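Extracellular solute-binding protein family 1 (Arthrobacter chlorophenolicus, PDB 4R2F) binds the beta-linked disaccharide laminaribiose and probably delivers it to a membrane sugar transporter as an extracellular solute-binding protein. Local coordinates at residues L241-L244 and V245-V249; Q398-N401 and Q402-T406; K411-A414 and K415-L418; A420-T423 and G424-V428. All blocks are in the same frame, centred on the assembly; numbering follows the deposited sequence.

Contact 1: residues L241-L244 and V245-V249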
ATOM      1  N   LEU A 241     -19.372  -6.323  -1.817  1.00 33.61           N
ATOM      2  CA  LEU A 241     -19.140  -4.933  -1.455  1.00 34.26           C
ATOM      3  C   LEU A 241     -20.408  -4.095  -1.630  1.00 40.22           C
ATOM      4  O   LEU A 241     -20.780  -3.332  -0.746  1.00 35.03           O
ATOM      5  CB  LEU A 241     -17.988  -4.365  -2.270  1.00 29.59           C
ATOM      6  CG  LEU A 241     -16.628  -4.930  -1.819  1.00 38.30           C
ATOM      7  CD1 LEU A 241     -15.547  -4.783  -2.871  1.00 36.13           C
ATOM      8  CD2 LEU A 241     -16.196  -4.295  -0.511  1.00 39.22           C
ATOM      9  N   LEU A 242     -21.085  -4.256  -2.755  1.00 35.16           N
ATOM     10  CA  LEU A 242     -22.373  -3.573  -2.967  1.00 30.43           C
ATOM     11  C   LEU A 242     -23.411  -3.902  -1.904  1.00 30.23           C
ATOM     12  O   LEU A 242     -24.177  -3.030  -1.498  1.00 37.11           O
ATOM     13  CB  LEU A 242     -22.930  -3.907  -4.335  1.00 30.40           C
ATOM     14  CG  LEU A 242     -22.145  -3.325  -5.498  1.00 31.84           C
ATOM     15  CD1 LEU A 242     -22.606  -3.970  -6.815  1.00 43.29           C
ATOM     16  CD2 LEU A 242     -22.311  -1.813  -5.538  1.00 38.14           C
ATOM     17  N   GLU A 243     -23.404  -5.142  -1.420  1.00 30.82           N
ATOM     18  CA  GLU A 243     -24.278  -5.539  -0.356  1.00 37.74           C
ATOM     19  C   GLU A 243     -23.865  -4.879   0.963  1.00 43.30           C
ATOM     20  O   GLU A 243     -24.714  -4.492   1.742  1.00 34.75           O
ATOM     21  CB  GLU A 243     -24.252  -7.050  -0.211  1.00 39.48           C
ATOM     22  CG  GLU A 243     -25.471  -7.630   0.466  1.00 47.96           C
ATOM     23  CD  GLU A 243     -25.384  -9.141   0.581  1.00111.60           C
ATOM     24  OE1 GLU A 243     -26.277  -9.742   1.208  1.00 64.99           O
ATOM     25  OE2 GLU A 243     -24.415  -9.736   0.056  1.00 68.17           O
ATOM     26  N   LEU A 244     -22.570  -4.790   1.242  1.00 29.51           N
ATOM     27  CA  LEU A 244     -22.129  -4.031   2.412  1.00 36.56           C
ATOM     28  C   LEU A 244     -22.571  -2.553   2.330  1.00 32.72           C
ATOM     29  O   LEU A 244     -23.009  -1.973   3.340  1.00 31.96           O
ATOM     30  CB  LEU A 244     -20.629  -4.107   2.585  1.00 35.16           C
ATOM     31  CG  LEU A 244     -20.027  -5.464   2.899  1.00 40.16           C
ATOM     32  CD1 LEU A 244     -18.542  -5.277   3.117  1.00 39.89           C
ATOM     33  CD2 LEU A 244     -20.678  -6.096   4.111  1.00 41.02           C
ATOM     34  N   VAL A 245     -22.500  -1.973   1.125  1.00 28.60           N
ATOM     35  CA  VAL A 245     -22.951  -0.593   0.882  1.00 32.51           C
ATOM     36  C   VAL A 245     -24.461  -0.422   1.072  1.00 40.14           C
ATOM     37  O   VAL A 245     -24.899   0.517   1.757  1.00 35.48           O
ATOM     38  CB  VAL A 245     -22.530  -0.059  -0.507  1.00 32.15           C
ATOM     39  CG1 VAL A 245     -23.155   1.311  -0.787  1.00 33.13           C
ATOM     40  CG2 VAL A 245     -21.002   0.058  -0.610  1.00 31.09           C
ATOM     41  N   SER A 246     -25.255  -1.327   0.510  1.00 37.87           N
ATOM     42  CA  SER A 246     -26.735  -1.219   0.615  1.00 34.59           C
ATOM     43  C   SER A 246     -27.248  -1.458   2.034  1.00 39.15           C
ATOM     44  O   SER A 246     -28.260  -0.927   2.412  1.00 36.44           O
ATOM     45  CB  SER A 246     -27.438  -2.182  -0.358  1.00 49.01           C
ATOM     46  OG  SER A 246     -27.119  -3.522  -0.060  1.00 60.55           O
ATOM     47  N   ASN A 247     -26.540  -2.277   2.800  1.00 42.26           N
ATOM     48  CA  ASN A 247     -26.904  -2.573   4.185  1.00 35.30           C
ATOM     49  C   ASN A 247     -26.357  -1.554   5.211  1.00 33.44           C
ATOM     50  O   ASN A 247     -26.619  -1.684   6.404  1.00 42.04           O
ATOM     51  CB  ASN A 247     -26.423  -4.003   4.551  1.00 40.35           C
ATOM     52  CG  ASN A 247     -27.343  -5.093   4.008  1.00 62.25           C
ATOM     53  OD1 ASN A 247     -28.316  -5.447   4.646  1.00 62.45           O
ATOM     54  ND2 ASN A 247     -27.029  -5.640   2.838  1.00 43.09           N
ATOM     55  N   GLY A 248     -25.583  -0.572   4.750  1.00 33.33           N
ATOM     56  CA  GLY A 248     -25.006   0.461   5.609  1.00 39.51           C
ATOM     57  C   GLY A 248     -23.881  -0.037   6.500  1.00 41.65           C
ATOM     58  O   GLY A 248     -23.579   0.577   7.498  1.00 34.47           O
ATOM     59  N   VAL A 249     -23.290  -1.176   6.168  1.00 30.63           N
ATOM     60  CA  VAL A 249     -22.099  -1.685   6.885  1.00 33.77           C
ATOM     61  C   VAL A 249     -20.881  -0.857   6.473  1.00 24.01           C
ATOM     62  O   VAL A 249     -20.027  -0.503   7.295  1.00 32.83           O
ATOM     63  CB  VAL A 249     -21.894  -3.180   6.578  1.00 35.15           C
ATOM     64  CG1 VAL A 249     -20.556  -3.695   7.107  1.00 38.71           C
ATOM     65  CG2 VAL A 249     -23.065  -3.972   7.153  1.00 36.02           C
TER
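L244 and V249 meet on the buried side of this helix end. L244 CD2 lies 3.8 Å from V249 CG1, and the two side chains cross at a slant. F194 touches both, and L180 of helix 176-188 also rests on L244, so this side is closely packed. The backbone ties the pair together as well. V249 N donates to L244 O over 3.0 Å.

The other side is more open and polar, though E243 still touches L180 and N247 touches K184. E243 and N247 run side by side and point the same way. N247 ND2 reaches back to E243 O at 2.8 Å, with an N-H...O angle of 167° and the acceptor in the plane of the amide. N247 CG stands beside its own backbone N (chi1 -79°), which turns the amide back over the last turn. E243 O also accepts from N247 N at 3.1 Å and from S246 OG at 3.2 Å. Three donors therefore grip one carbonyl oxygen in the last turn: the regular helix N-H and two side-chain groups. S246 is the solvent-exposed member of this group.

G248 then leaves helical geometry with a positive phi of 72°. With two bonds back into the last turn, this is a Schellman motif closing helix 232-246.

Contact 2: residues Q398-N401 and Q402-T406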
ATOM      1  N   GLN A 398      -6.930   6.657 -13.437  1.00 42.23           N
ATOM      2  CA  GLN A 398      -8.327   7.016 -13.212  1.00 35.93           C
ATOM      3  C   GLN A 398      -9.272   5.852 -13.102  1.00 37.33           C
ATOM      4  O   GLN A 398     -10.209   5.921 -12.322  1.00 39.48           O
ATOM      5  CB  GLN A 398      -8.803   7.975 -14.314  1.00 40.22           C
ATOM      6  CG  GLN A 398      -8.138   9.340 -14.256  1.00 52.20           C
ATOM      7  CD  GLN A 398      -8.334  10.030 -12.912  1.00 48.65           C
ATOM      8  OE1 GLN A 398      -7.388  10.576 -12.356  1.00 72.69           O
ATOM      9  NE2 GLN A 398      -9.557   9.982 -12.372  1.00 86.47           N
ATOM     10  N   ALA A 399      -9.028   4.768 -13.841  1.00 32.06           N
ATOM     11  CA  ALA A 399      -9.991   3.668 -13.876  1.00 32.85           C
ATOM     12  C   ALA A 399     -10.269   3.013 -12.521  1.00 33.46           C
ATOM     13  O   ALA A 399     -11.417   2.685 -12.210  1.00 35.71           O
ATOM     14  CB  ALA A 399      -9.569   2.604 -14.883  1.00 39.48           C
ATOM     15  N   LEU A 400      -9.216   2.752 -11.742  1.00 29.84           N
ATOM     16  CA  LEU A 400      -9.387   2.129 -10.449  1.00 30.23           C
ATOM     17  C   LEU A 400     -10.088   3.117  -9.499  1.00 25.05           C
ATOM     18  O   LEU A 400     -10.984   2.720  -8.769  1.00 27.82           O
ATOM     19  CB  LEU A 400      -8.031   1.687  -9.865  1.00 29.50           C
ATOM     20  CG  LEU A 400      -8.047   0.974  -8.511  1.00 37.35           C
ATOM     21  CD1 LEU A 400      -9.097  -0.120  -8.458  1.00 35.63           C
ATOM     22  CD2 LEU A 400      -6.661   0.411  -8.185  1.00 33.62           C
ATOM     23  N   ASN A 401      -9.681   4.390  -9.536  1.00 26.94           N
ATOM     24  CA  ASN A 401     -10.298   5.405  -8.669  1.00 34.45           C
ATOM     25  C   ASN A 401     -11.795   5.444  -8.860  1.00 41.45           C
ATOM     26  O   ASN A 401     -12.561   5.357  -7.893  1.00 41.78           O
ATOM     27  CB  ASN A 401      -9.710   6.791  -8.912  1.00 36.56           C
ATOM     28  CG  ASN A 401      -8.291   6.933  -8.363  1.00 46.94           C
ATOM     29  OD1 ASN A 401      -7.415   7.479  -9.012  1.00 68.77           O
ATOM     30  ND2 ASN A 401      -8.077   6.460  -7.159  1.00 38.60           N
ATOM     31  N   GLN A 402     -12.198   5.525 -10.122  1.00 33.12           N
ATOM     32  CA  GLN A 402     -13.620   5.688 -10.519  1.00 28.49           C
ATOM     33  C   GLN A 402     -14.425   4.432 -10.242  1.00 29.14           C
ATOM     34  O   GLN A 402     -15.549   4.487  -9.741  1.00 37.89           O
ATOM     35  CB  GLN A 402     -13.688   6.161 -12.004  1.00 38.48           C
ATOM     36  CG  GLN A 402     -13.008   7.529 -12.149  1.00 38.24           C
ATOM     37  CD  GLN A 402     -12.952   8.127 -13.557  1.00 84.00           C
ATOM     38  OE1 GLN A 402     -12.665   9.325 -13.731  1.00 47.27           O
ATOM     39  NE2 GLN A 402     -13.203   7.308 -14.557  1.00 38.68           N
ATOM     40  N   PHE A 403     -13.821   3.278 -10.492  1.00 31.21           N
ATOM     41  CA  PHE A 403     -14.432   2.008 -10.113  1.00 31.84           C
ATOM     42  C   PHE A 403     -14.771   1.987  -8.629  1.00 29.40           C
ATOM     43  O   PHE A 403     -15.891   1.651  -8.226  1.00 33.59           O
ATOM     44  CB  PHE A 403     -13.484   0.879 -10.487  1.00 30.40           C
ATOM     45  CG  PHE A 403     -13.904  -0.465 -10.023  1.00 33.68           C
ATOM     46  CD1 PHE A 403     -15.058  -1.065 -10.506  1.00 31.60           C
ATOM     47  CD2 PHE A 403     -13.130  -1.165  -9.119  1.00 45.34           C
ATOM     48  CE1 PHE A 403     -15.432  -2.317 -10.078  1.00 35.70           C
ATOM     49  CE2 PHE A 403     -13.494  -2.423  -8.710  1.00 37.57           C
ATOM     50  CZ  PHE A 403     -14.654  -3.001  -9.182  1.00 38.58           C
ATOM     51  N   THR A 404     -13.807   2.380  -7.812  1.00 38.04           N
ATOM     52  CA  THR A 404     -13.999   2.385  -6.373  1.00 32.77           C
ATOM     53  C   THR A 404     -15.162   3.297  -5.975  1.00 25.39           C
ATOM     54  O   THR A 404     -15.970   2.936  -5.129  1.00 28.58           O
ATOM     55  CB  THR A 404     -12.708   2.829  -5.625  1.00 30.38           C
ATOM     56  OG1 THR A 404     -11.602   2.011  -6.025  1.00 30.72           O
ATOM     57  CG2 THR A 404     -12.898   2.708  -4.120  1.00 30.84           C
ATOM     58  N   GLN A 405     -15.211   4.488  -6.546  1.00 34.30           N
ATOM     59  CA  GLN A 405     -16.203   5.449  -6.122  1.00 28.84           C
ATOM     60  C   GLN A 405     -17.585   4.994  -6.543  1.00 28.98           C
ATOM     61  O   GLN A 405     -18.571   5.157  -5.808  1.00 36.39           O
ATOM     62  CB  GLN A 405     -15.833   6.832  -6.635  1.00 30.13           C
ATOM     63  CG  GLN A 405     -14.588   7.364  -5.926  1.00 30.77           C
ATOM     64  CD  GLN A 405     -14.244   8.811  -6.228  1.00 33.06           C
ATOM     65  OE1 GLN A 405     -14.523   9.320  -7.303  1.00 46.25           O
ATOM     66  NE2 GLN A 405     -13.628   9.485  -5.264  1.00 48.91           N
ATOM     67  N   THR A 406     -17.645   4.365  -7.704  1.00 31.75           N
ATOM     68  CA  THR A 406     -18.880   3.754  -8.189  1.00 29.67           C
ATOM     69  C   THR A 406     -19.400   2.663  -7.265  1.00 37.56           C
ATOM     70  O   THR A 406     -20.597   2.619  -6.943  1.00 34.83           O
ATOM     71  CB  THR A 406     -18.655   3.208  -9.622  1.00 33.50           C
ATOM     72  OG1 THR A 406     -18.561   4.322 -10.525  1.00 40.40           O
ATOM     73  CG2 THR A 406     -19.753   2.285 -10.065  1.00 31.52           C
TER
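T404 and L400 form the first shell. T404 OG1 donates to L400 O at 2.9 Å, and T404 N donates to the same oxygen at 3.0 Å. The two donors come from opposite faces of the carbonyl plane. OG1 sits beside its own backbone N (chi1 -55°), which sends it back along the helix to that oxygen. Beside this pair, L400 CD1 approaches the edge of the F403 ring, 4.2 Å from CD2.

On the exposed side, Q402 lies extended and crosses the bent Q398. Their amide planes are 67° apart. Q398 NE2 gives a weak bond to Q402 OE1 at 3.5 Å, while Q402 CG rests 3.2 Å from Q398 O.

The next shell lies in other parts of the chain. N206 ND2 is hydrogen-bonded to T404 OG1, and Q405 NE2 to S198 O. M209 of helix 204-215 touches F403 and T404. A valine in place of T404 would probably leave N206 ND2 without its hydroxyl partner and L400 O with one donor fewer.

The T404 hydroxyl thus serves two neighbours: it supplies its proton to the backbone of its own helix and is left to accept from N206.

Contact 3: residues K411-A414 and K415-L418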
ATOM      1  N   LYS A 411     -23.640   2.893  -7.334  1.00 26.87           N
ATOM      2  CA  LYS A 411     -24.161   3.640  -8.467  1.00 42.98           C
ATOM      3  C   LYS A 411     -24.639   2.725  -9.590  1.00 42.71           C
ATOM      4  O   LYS A 411     -25.487   3.111 -10.377  1.00 35.66           O
ATOM      5  CB  LYS A 411     -23.088   4.607  -8.972  1.00 28.63           C
ATOM      6  CG  LYS A 411     -23.607   5.763  -9.788  1.00 72.03           C
ATOM      7  CD  LYS A 411     -24.404   6.725  -8.929  1.00 42.75           C
ATOM      8  CE  LYS A 411     -24.385   8.081  -9.573  1.00 39.20           C
ATOM      9  NZ  LYS A 411     -25.635   8.809  -9.330  1.00 39.27           N
ATOM     10  N   THR A 412     -24.131   1.500  -9.644  1.00 34.43           N
ATOM     11  CA  THR A 412     -24.514   0.564 -10.686  1.00 27.21           C
ATOM     12  C   THR A 412     -24.312  -0.860 -10.211  1.00 38.59           C
ATOM     13  O   THR A 412     -23.931  -1.089  -9.064  1.00 38.74           O
ATOM     14  CB  THR A 412     -23.766   0.846 -12.004  1.00 38.98           C
ATOM     15  OG1 THR A 412     -24.398   0.105 -13.053  1.00 35.81           O
ATOM     16  CG2 THR A 412     -22.307   0.438 -11.909  1.00 43.96           C
ATOM     17  N   ASP A 413     -24.624  -1.817 -11.077  1.00 32.56           N
ATOM     18  CA  ASP A 413     -24.505  -3.225 -10.729  1.00 35.27           C
ATOM     19  C   ASP A 413     -23.053  -3.707 -10.960  1.00 26.46           C
ATOM     20  O   ASP A 413     -22.253  -3.038 -11.628  1.00 34.20           O
ATOM     21  CB  ASP A 413     -25.492  -4.074 -11.530  1.00 39.88           C
ATOM     22  CG  ASP A 413     -25.169  -4.083 -13.006  1.00 52.78           C
ATOM     23  OD1 ASP A 413     -25.484  -3.085 -13.697  1.00 38.35           O
ATOM     24  OD2 ASP A 413     -24.574  -5.074 -13.463  1.00 43.53           O
ATOM     25  N   ALA A 414     -22.741  -4.859 -10.393  1.00 34.50           N
ATOM     26  CA  ALA A 414     -21.347  -5.346 -10.317  1.00 33.76           C
ATOM     27  C   ALA A 414     -20.739  -5.530 -11.699  1.00 35.22           C
ATOM     28  O   ALA A 414     -19.655  -5.010 -12.003  1.00 38.31           O
ATOM     29  CB  ALA A 414     -21.307  -6.649  -9.527  1.00 44.09           C
ATOM     30  N   LYS A 415     -21.467  -6.248 -12.547  1.00 34.33           N
ATOM     31  CA  LYS A 415     -21.025  -6.476 -13.932  1.00 39.47           C
ATOM     32  C   LYS A 415     -20.772  -5.182 -14.683  1.00 35.59           C
ATOM     33  O   LYS A 415     -19.737  -5.050 -15.345  1.00 38.83           O
ATOM     34  CB  LYS A 415     -22.031  -7.365 -14.694  1.00 49.22           C
ATOM     35  CG  LYS A 415     -21.792  -8.858 -14.497  1.00 66.84           C
ATOM     36  CD  LYS A 415     -23.068  -9.688 -14.429  1.00 86.04           C
ATOM     37  CE  LYS A 415     -22.748 -11.169 -14.572  1.00 99.65           C
ATOM     38  NZ  LYS A 415     -23.753 -12.032 -13.900  1.00106.04           N
ATOM     39  N   SER A 416     -21.676  -4.204 -14.562  1.00 39.16           N
ATOM     40  CA  SER A 416     -21.477  -2.918 -15.247  1.00 37.05           C
ATOM     41  C   SER A 416     -20.240  -2.173 -14.743  1.00 33.30           C
ATOM     42  O   SER A 416     -19.484  -1.588 -15.526  1.00 45.08           O
ATOM     43  CB  SER A 416     -22.715  -2.000 -15.117  1.00 32.61           C
ATOM     44  OG  SER A 416     -23.903  -2.639 -15.612  1.00 40.62           O
ATOM     45  N   ALA A 417     -20.083  -2.121 -13.431  1.00 34.78           N
ATOM     46  CA  ALA A 417     -18.937  -1.426 -12.839  1.00 30.24           C
ATOM     47  C   ALA A 417     -17.614  -2.058 -13.334  1.00 24.16           C
ATOM     48  O   ALA A 417     -16.715  -1.360 -13.775  1.00 35.00           O
ATOM     49  CB  ALA A 417     -19.037  -1.474 -11.333  1.00 34.68           C
ATOM     50  N   LEU A 418     -17.560  -3.382 -13.286  1.00 35.74           N
ATOM     51  CA  LEU A 418     -16.396  -4.137 -13.749  1.00 36.20           C
ATOM     52  C   LEU A 418     -16.125  -3.969 -15.242  1.00 44.86           C
ATOM     53  O   LEU A 418     -14.967  -3.897 -15.661  1.00 35.39           O
ATOM     54  CB  LEU A 418     -16.577  -5.607 -13.394  1.00 33.17           C
ATOM     55  CG  LEU A 418     -16.352  -5.963 -11.921  1.00 32.94           C
ATOM     56  CD1 LEU A 418     -16.882  -7.339 -11.555  1.00 39.19           C
ATOM     57  CD2 LEU A 418     -14.864  -5.862 -11.568  1.00 40.44           C
TER
HETATM   58  O   HOH W   1     -24.114  -7.566 -12.098  1.00 44.87           O
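D413 turns its CG between its own backbone N and carbonyl carbon (chi1 66°), and S416 sets OG beside its own N (chi1 -56°). The first torsion swings the carboxylate over the first turn of helix 414-428; the second brings S416 OG to meet it. D413 is the N-cap.

The carboxylate uses both oxygens on S416. OD1 accepts from S416 OG at 2.5 Å, on its syn side and 27° out of the carboxylate plane. OD2 takes S416 N at 3.2 Å, from well above that plane. The negative charge at this helix start probably interacts favourably with the helix dipole. An alanine in place of S416 removes the hydroxyl donor to D413 OD1, and the carboxylate, left with the backbone N-H and a water, would probably be freer to turn.

T412 flanks the cap with its OG1 3.4 Å from S416 CB. Its methyl CG2 packs 3.8 Å from A417 CB, on the side where T406 of helix 398-408 touches both residues. A414 faces helix 232-246, against V238, E239 and L242.

The regular helix bonds start with A417 N to D413 O at 3.0 Å. One water completes the cap: it donates to D413 OD2 at 2.9 Å and accepts from K415 N at 3.0 Å.

Contact 4: residues A420-T423 and G424-V428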
ATOM      1  N   ALA A 420     -16.956  -1.302 -17.018  1.00 34.90           N
ATOM      2  CA  ALA A 420     -16.393   0.056 -17.151  1.00 30.15           C
ATOM      3  C   ALA A 420     -14.910   0.060 -16.715  1.00 36.11           C
ATOM      4  O   ALA A 420     -14.079   0.739 -17.309  1.00 31.69           O
ATOM      5  CB  ALA A 420     -17.195   1.064 -16.329  1.00 39.26           C
ATOM      6  N   PHE A 421     -14.609  -0.712 -15.674  1.00 39.30           N
ATOM      7  CA  PHE A 421     -13.237  -0.842 -15.166  1.00 41.35           C
ATOM      8  C   PHE A 421     -12.337  -1.480 -16.252  1.00 33.40           C
ATOM      9  O   PHE A 421     -11.309  -0.911 -16.636  1.00 38.70           O
ATOM     10  CB  PHE A 421     -13.279  -1.663 -13.860  1.00 36.31           C
ATOM     11  CG  PHE A 421     -11.958  -1.773 -13.136  1.00 29.90           C
ATOM     12  CD1 PHE A 421     -11.012  -0.758 -13.196  1.00 33.18           C
ATOM     13  CD2 PHE A 421     -11.679  -2.899 -12.398  1.00 38.32           C
ATOM     14  CE1 PHE A 421      -9.813  -0.871 -12.540  1.00 41.68           C
ATOM     15  CE2 PHE A 421     -10.475  -3.020 -11.733  1.00 46.79           C
ATOM     16  CZ  PHE A 421      -9.545  -2.001 -11.812  1.00 28.09           C
ATOM     17  N   ASP A 422     -12.776  -2.627 -16.760  1.00 39.42           N
ATOM     18  CA  ASP A 422     -12.099  -3.347 -17.848  1.00 41.73           C
ATOM     19  C   ASP A 422     -11.789  -2.432 -19.018  1.00 45.23           C
ATOM     20  O   ASP A 422     -10.661  -2.322 -19.483  1.00 44.56           O
ATOM     21  CB  ASP A 422     -13.005  -4.478 -18.320  1.00 37.51           C
ATOM     22  CG  ASP A 422     -12.301  -5.468 -19.224  1.00 58.88           C
ATOM     23  OD1 ASP A 422     -11.206  -5.962 -18.889  1.00 49.51           O
ATOM     24  OD2 ASP A 422     -12.876  -5.780 -20.273  1.00 46.53           O
ATOM     25  N   THR A 423     -12.815  -1.738 -19.468  1.00 40.36           N
ATOM     26  CA  THR A 423     -12.693  -0.838 -20.576  1.00 37.51           C
ATOM     27  C   THR A 423     -11.718   0.283 -20.300  1.00 38.11           C
ATOM     28  O   THR A 423     -10.939   0.640 -21.180  1.00 45.00           O
ATOM     29  CB  THR A 423     -14.093  -0.298 -20.954  1.00 42.75           C
ATOM     30  OG1 THR A 423     -14.886  -1.412 -21.386  1.00 40.31           O
ATOM     31  CG2 THR A 423     -14.013   0.746 -22.043  1.00 48.96           C
ATOM     32  N   GLY A 424     -11.746   0.855 -19.101  1.00 39.29           N
ATOM     33  CA  GLY A 424     -10.815   1.964 -18.785  1.00 31.82           C
ATOM     34  C   GLY A 424      -9.343   1.501 -18.764  1.00 30.73           C
ATOM     35  O   GLY A 424      -8.430   2.195 -19.220  1.00 41.08           O
ATOM     36  N   LEU A 425      -9.140   0.309 -18.225  1.00 39.11           N
ATOM     37  CA  LEU A 425      -7.816  -0.293 -18.177  1.00 44.10           C
ATOM     38  C   LEU A 425      -7.295  -0.590 -19.585  1.00 43.63           C
ATOM     39  O   LEU A 425      -6.132  -0.369 -19.839  1.00 46.39           O
ATOM     40  CB  LEU A 425      -7.842  -1.576 -17.343  1.00 37.00           C
ATOM     41  CG  LEU A 425      -8.017  -1.387 -15.827  1.00 31.63           C
ATOM     42  CD1 LEU A 425      -8.209  -2.742 -15.151  1.00 37.28           C
ATOM     43  CD2 LEU A 425      -6.826  -0.632 -15.232  1.00 41.00           C
ATOM     44  N   LYS A 426      -8.151  -1.049 -20.502  1.00 42.24           N
ATOM     45  CA  LYS A 426      -7.712  -1.295 -21.887  1.00 36.17           C
ATOM     46  C   LYS A 426      -7.300  -0.029 -22.595  1.00 39.64           C
ATOM     47  O   LYS A 426      -6.398  -0.069 -23.415  1.00 49.57           O
ATOM     48  CB  LYS A 426      -8.750  -2.088 -22.686  1.00 44.25           C
ATOM     49  CG  LYS A 426      -8.740  -3.541 -22.257  1.00 38.41           C
ATOM     50  CD  LYS A 426      -9.919  -4.362 -22.726  1.00 38.67           C
ATOM     51  CE  LYS A 426      -9.845  -5.722 -22.057  1.00 55.80           C
ATOM     52  NZ  LYS A 426     -11.096  -6.500 -22.207  1.00 55.08           N
ATOM     53  N   SER A 427      -7.894   1.104 -22.233  1.00 35.34           N
ATOM     54  CA  SER A 427      -7.511   2.355 -22.824  0.50 29.41           C
ATOM     55  C   SER A 427      -6.094   2.756 -22.469  1.00 38.50           C
ATOM     56  O   SER A 427      -5.492   3.525 -23.205  1.00 54.11           O
ATOM     57  CB  SER A 427      -8.457   3.453 -22.391  0.50 30.33           C
ATOM     58  OG  SER A 427      -9.780   3.021 -22.579  0.50 53.61           O
ATOM     59  N   VAL A 428      -5.559   2.280 -21.336  1.00 44.99           N
ATOM     60  CA  VAL A 428      -4.256   2.795 -20.829  1.00 43.55           C
ATOM     61  C   VAL A 428      -3.137   1.755 -20.704  1.00 37.02           C
ATOM     62  O   VAL A 428      -1.971   2.050 -20.930  1.00 52.47           O
ATOM     63  CB  VAL A 428      -4.404   3.552 -19.471  1.00 51.38           C
ATOM     64  CG1 VAL A 428      -5.224   4.827 -19.645  1.00 58.67           C
ATOM     65  CG2 VAL A 428      -5.026   2.662 -18.411  1.00 50.70           C
TER
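D422 and K426 form a salt bridge one helical turn apart. K426 NZ donates to D422 OD2 at 2.7 Å, on the syn side and 27° out of the carboxylate plane. D422 OD1 is farther from NZ, at 3.4 Å. D422 CG lies anti to its backbone N (chi1 -168°), which leans the carboxylate toward the end of the extended K426 chain. In the backbone, K426 N donates to D422 O at 3.0 Å.

T423 O has two donors, both from S427. OG reaches it at 3.0 Å and N at 3.3 Å, from opposite faces of the carbonyl plane. The T423 hydroxyl is satisfied elsewhere, by T419 O one turn back. A420 O accepts from G424 N, and F421 O from L425 N; these are ordinary helix bonds.

The buried side is apolar. L425 CD1 lies over one face of the F421 ring, offset toward its rim. This is a CH-pi contact, 3.8 Å from the ring centroid and 20° off the normal.

The F421 ring also stacks with F403 of helix 398-408 and touches A399 and L400 there. L394 of helix 389-396 and V229 of a loop touch both F421 and L425. This part of helix 414-428 thus packs its apolar side against helices 389-396 and 398-408 and a loop.

The four contacts follow one another along the chain. Contacts 2, 3 and 4 lie on the consecutive helices 398-408 and 414-428. Contact 2 is central to these three, with its centre 11 Å from those of contacts 3 and 4. F403 links them, since its CZ is 3.7 Å from L418 CD2 and its CD1 is 3.8 Å from F421 CB. Contact 1 joins through contact 3, where L242 CD1 sits 3.7 Å from A414 N. It does not touch contact 2 or contact 4. The bound sugar is closer to contact 2 than to contact 4: the L400 side chain is about 6 Å from a glucose unit, against about 12 Å for F421 in contact 4.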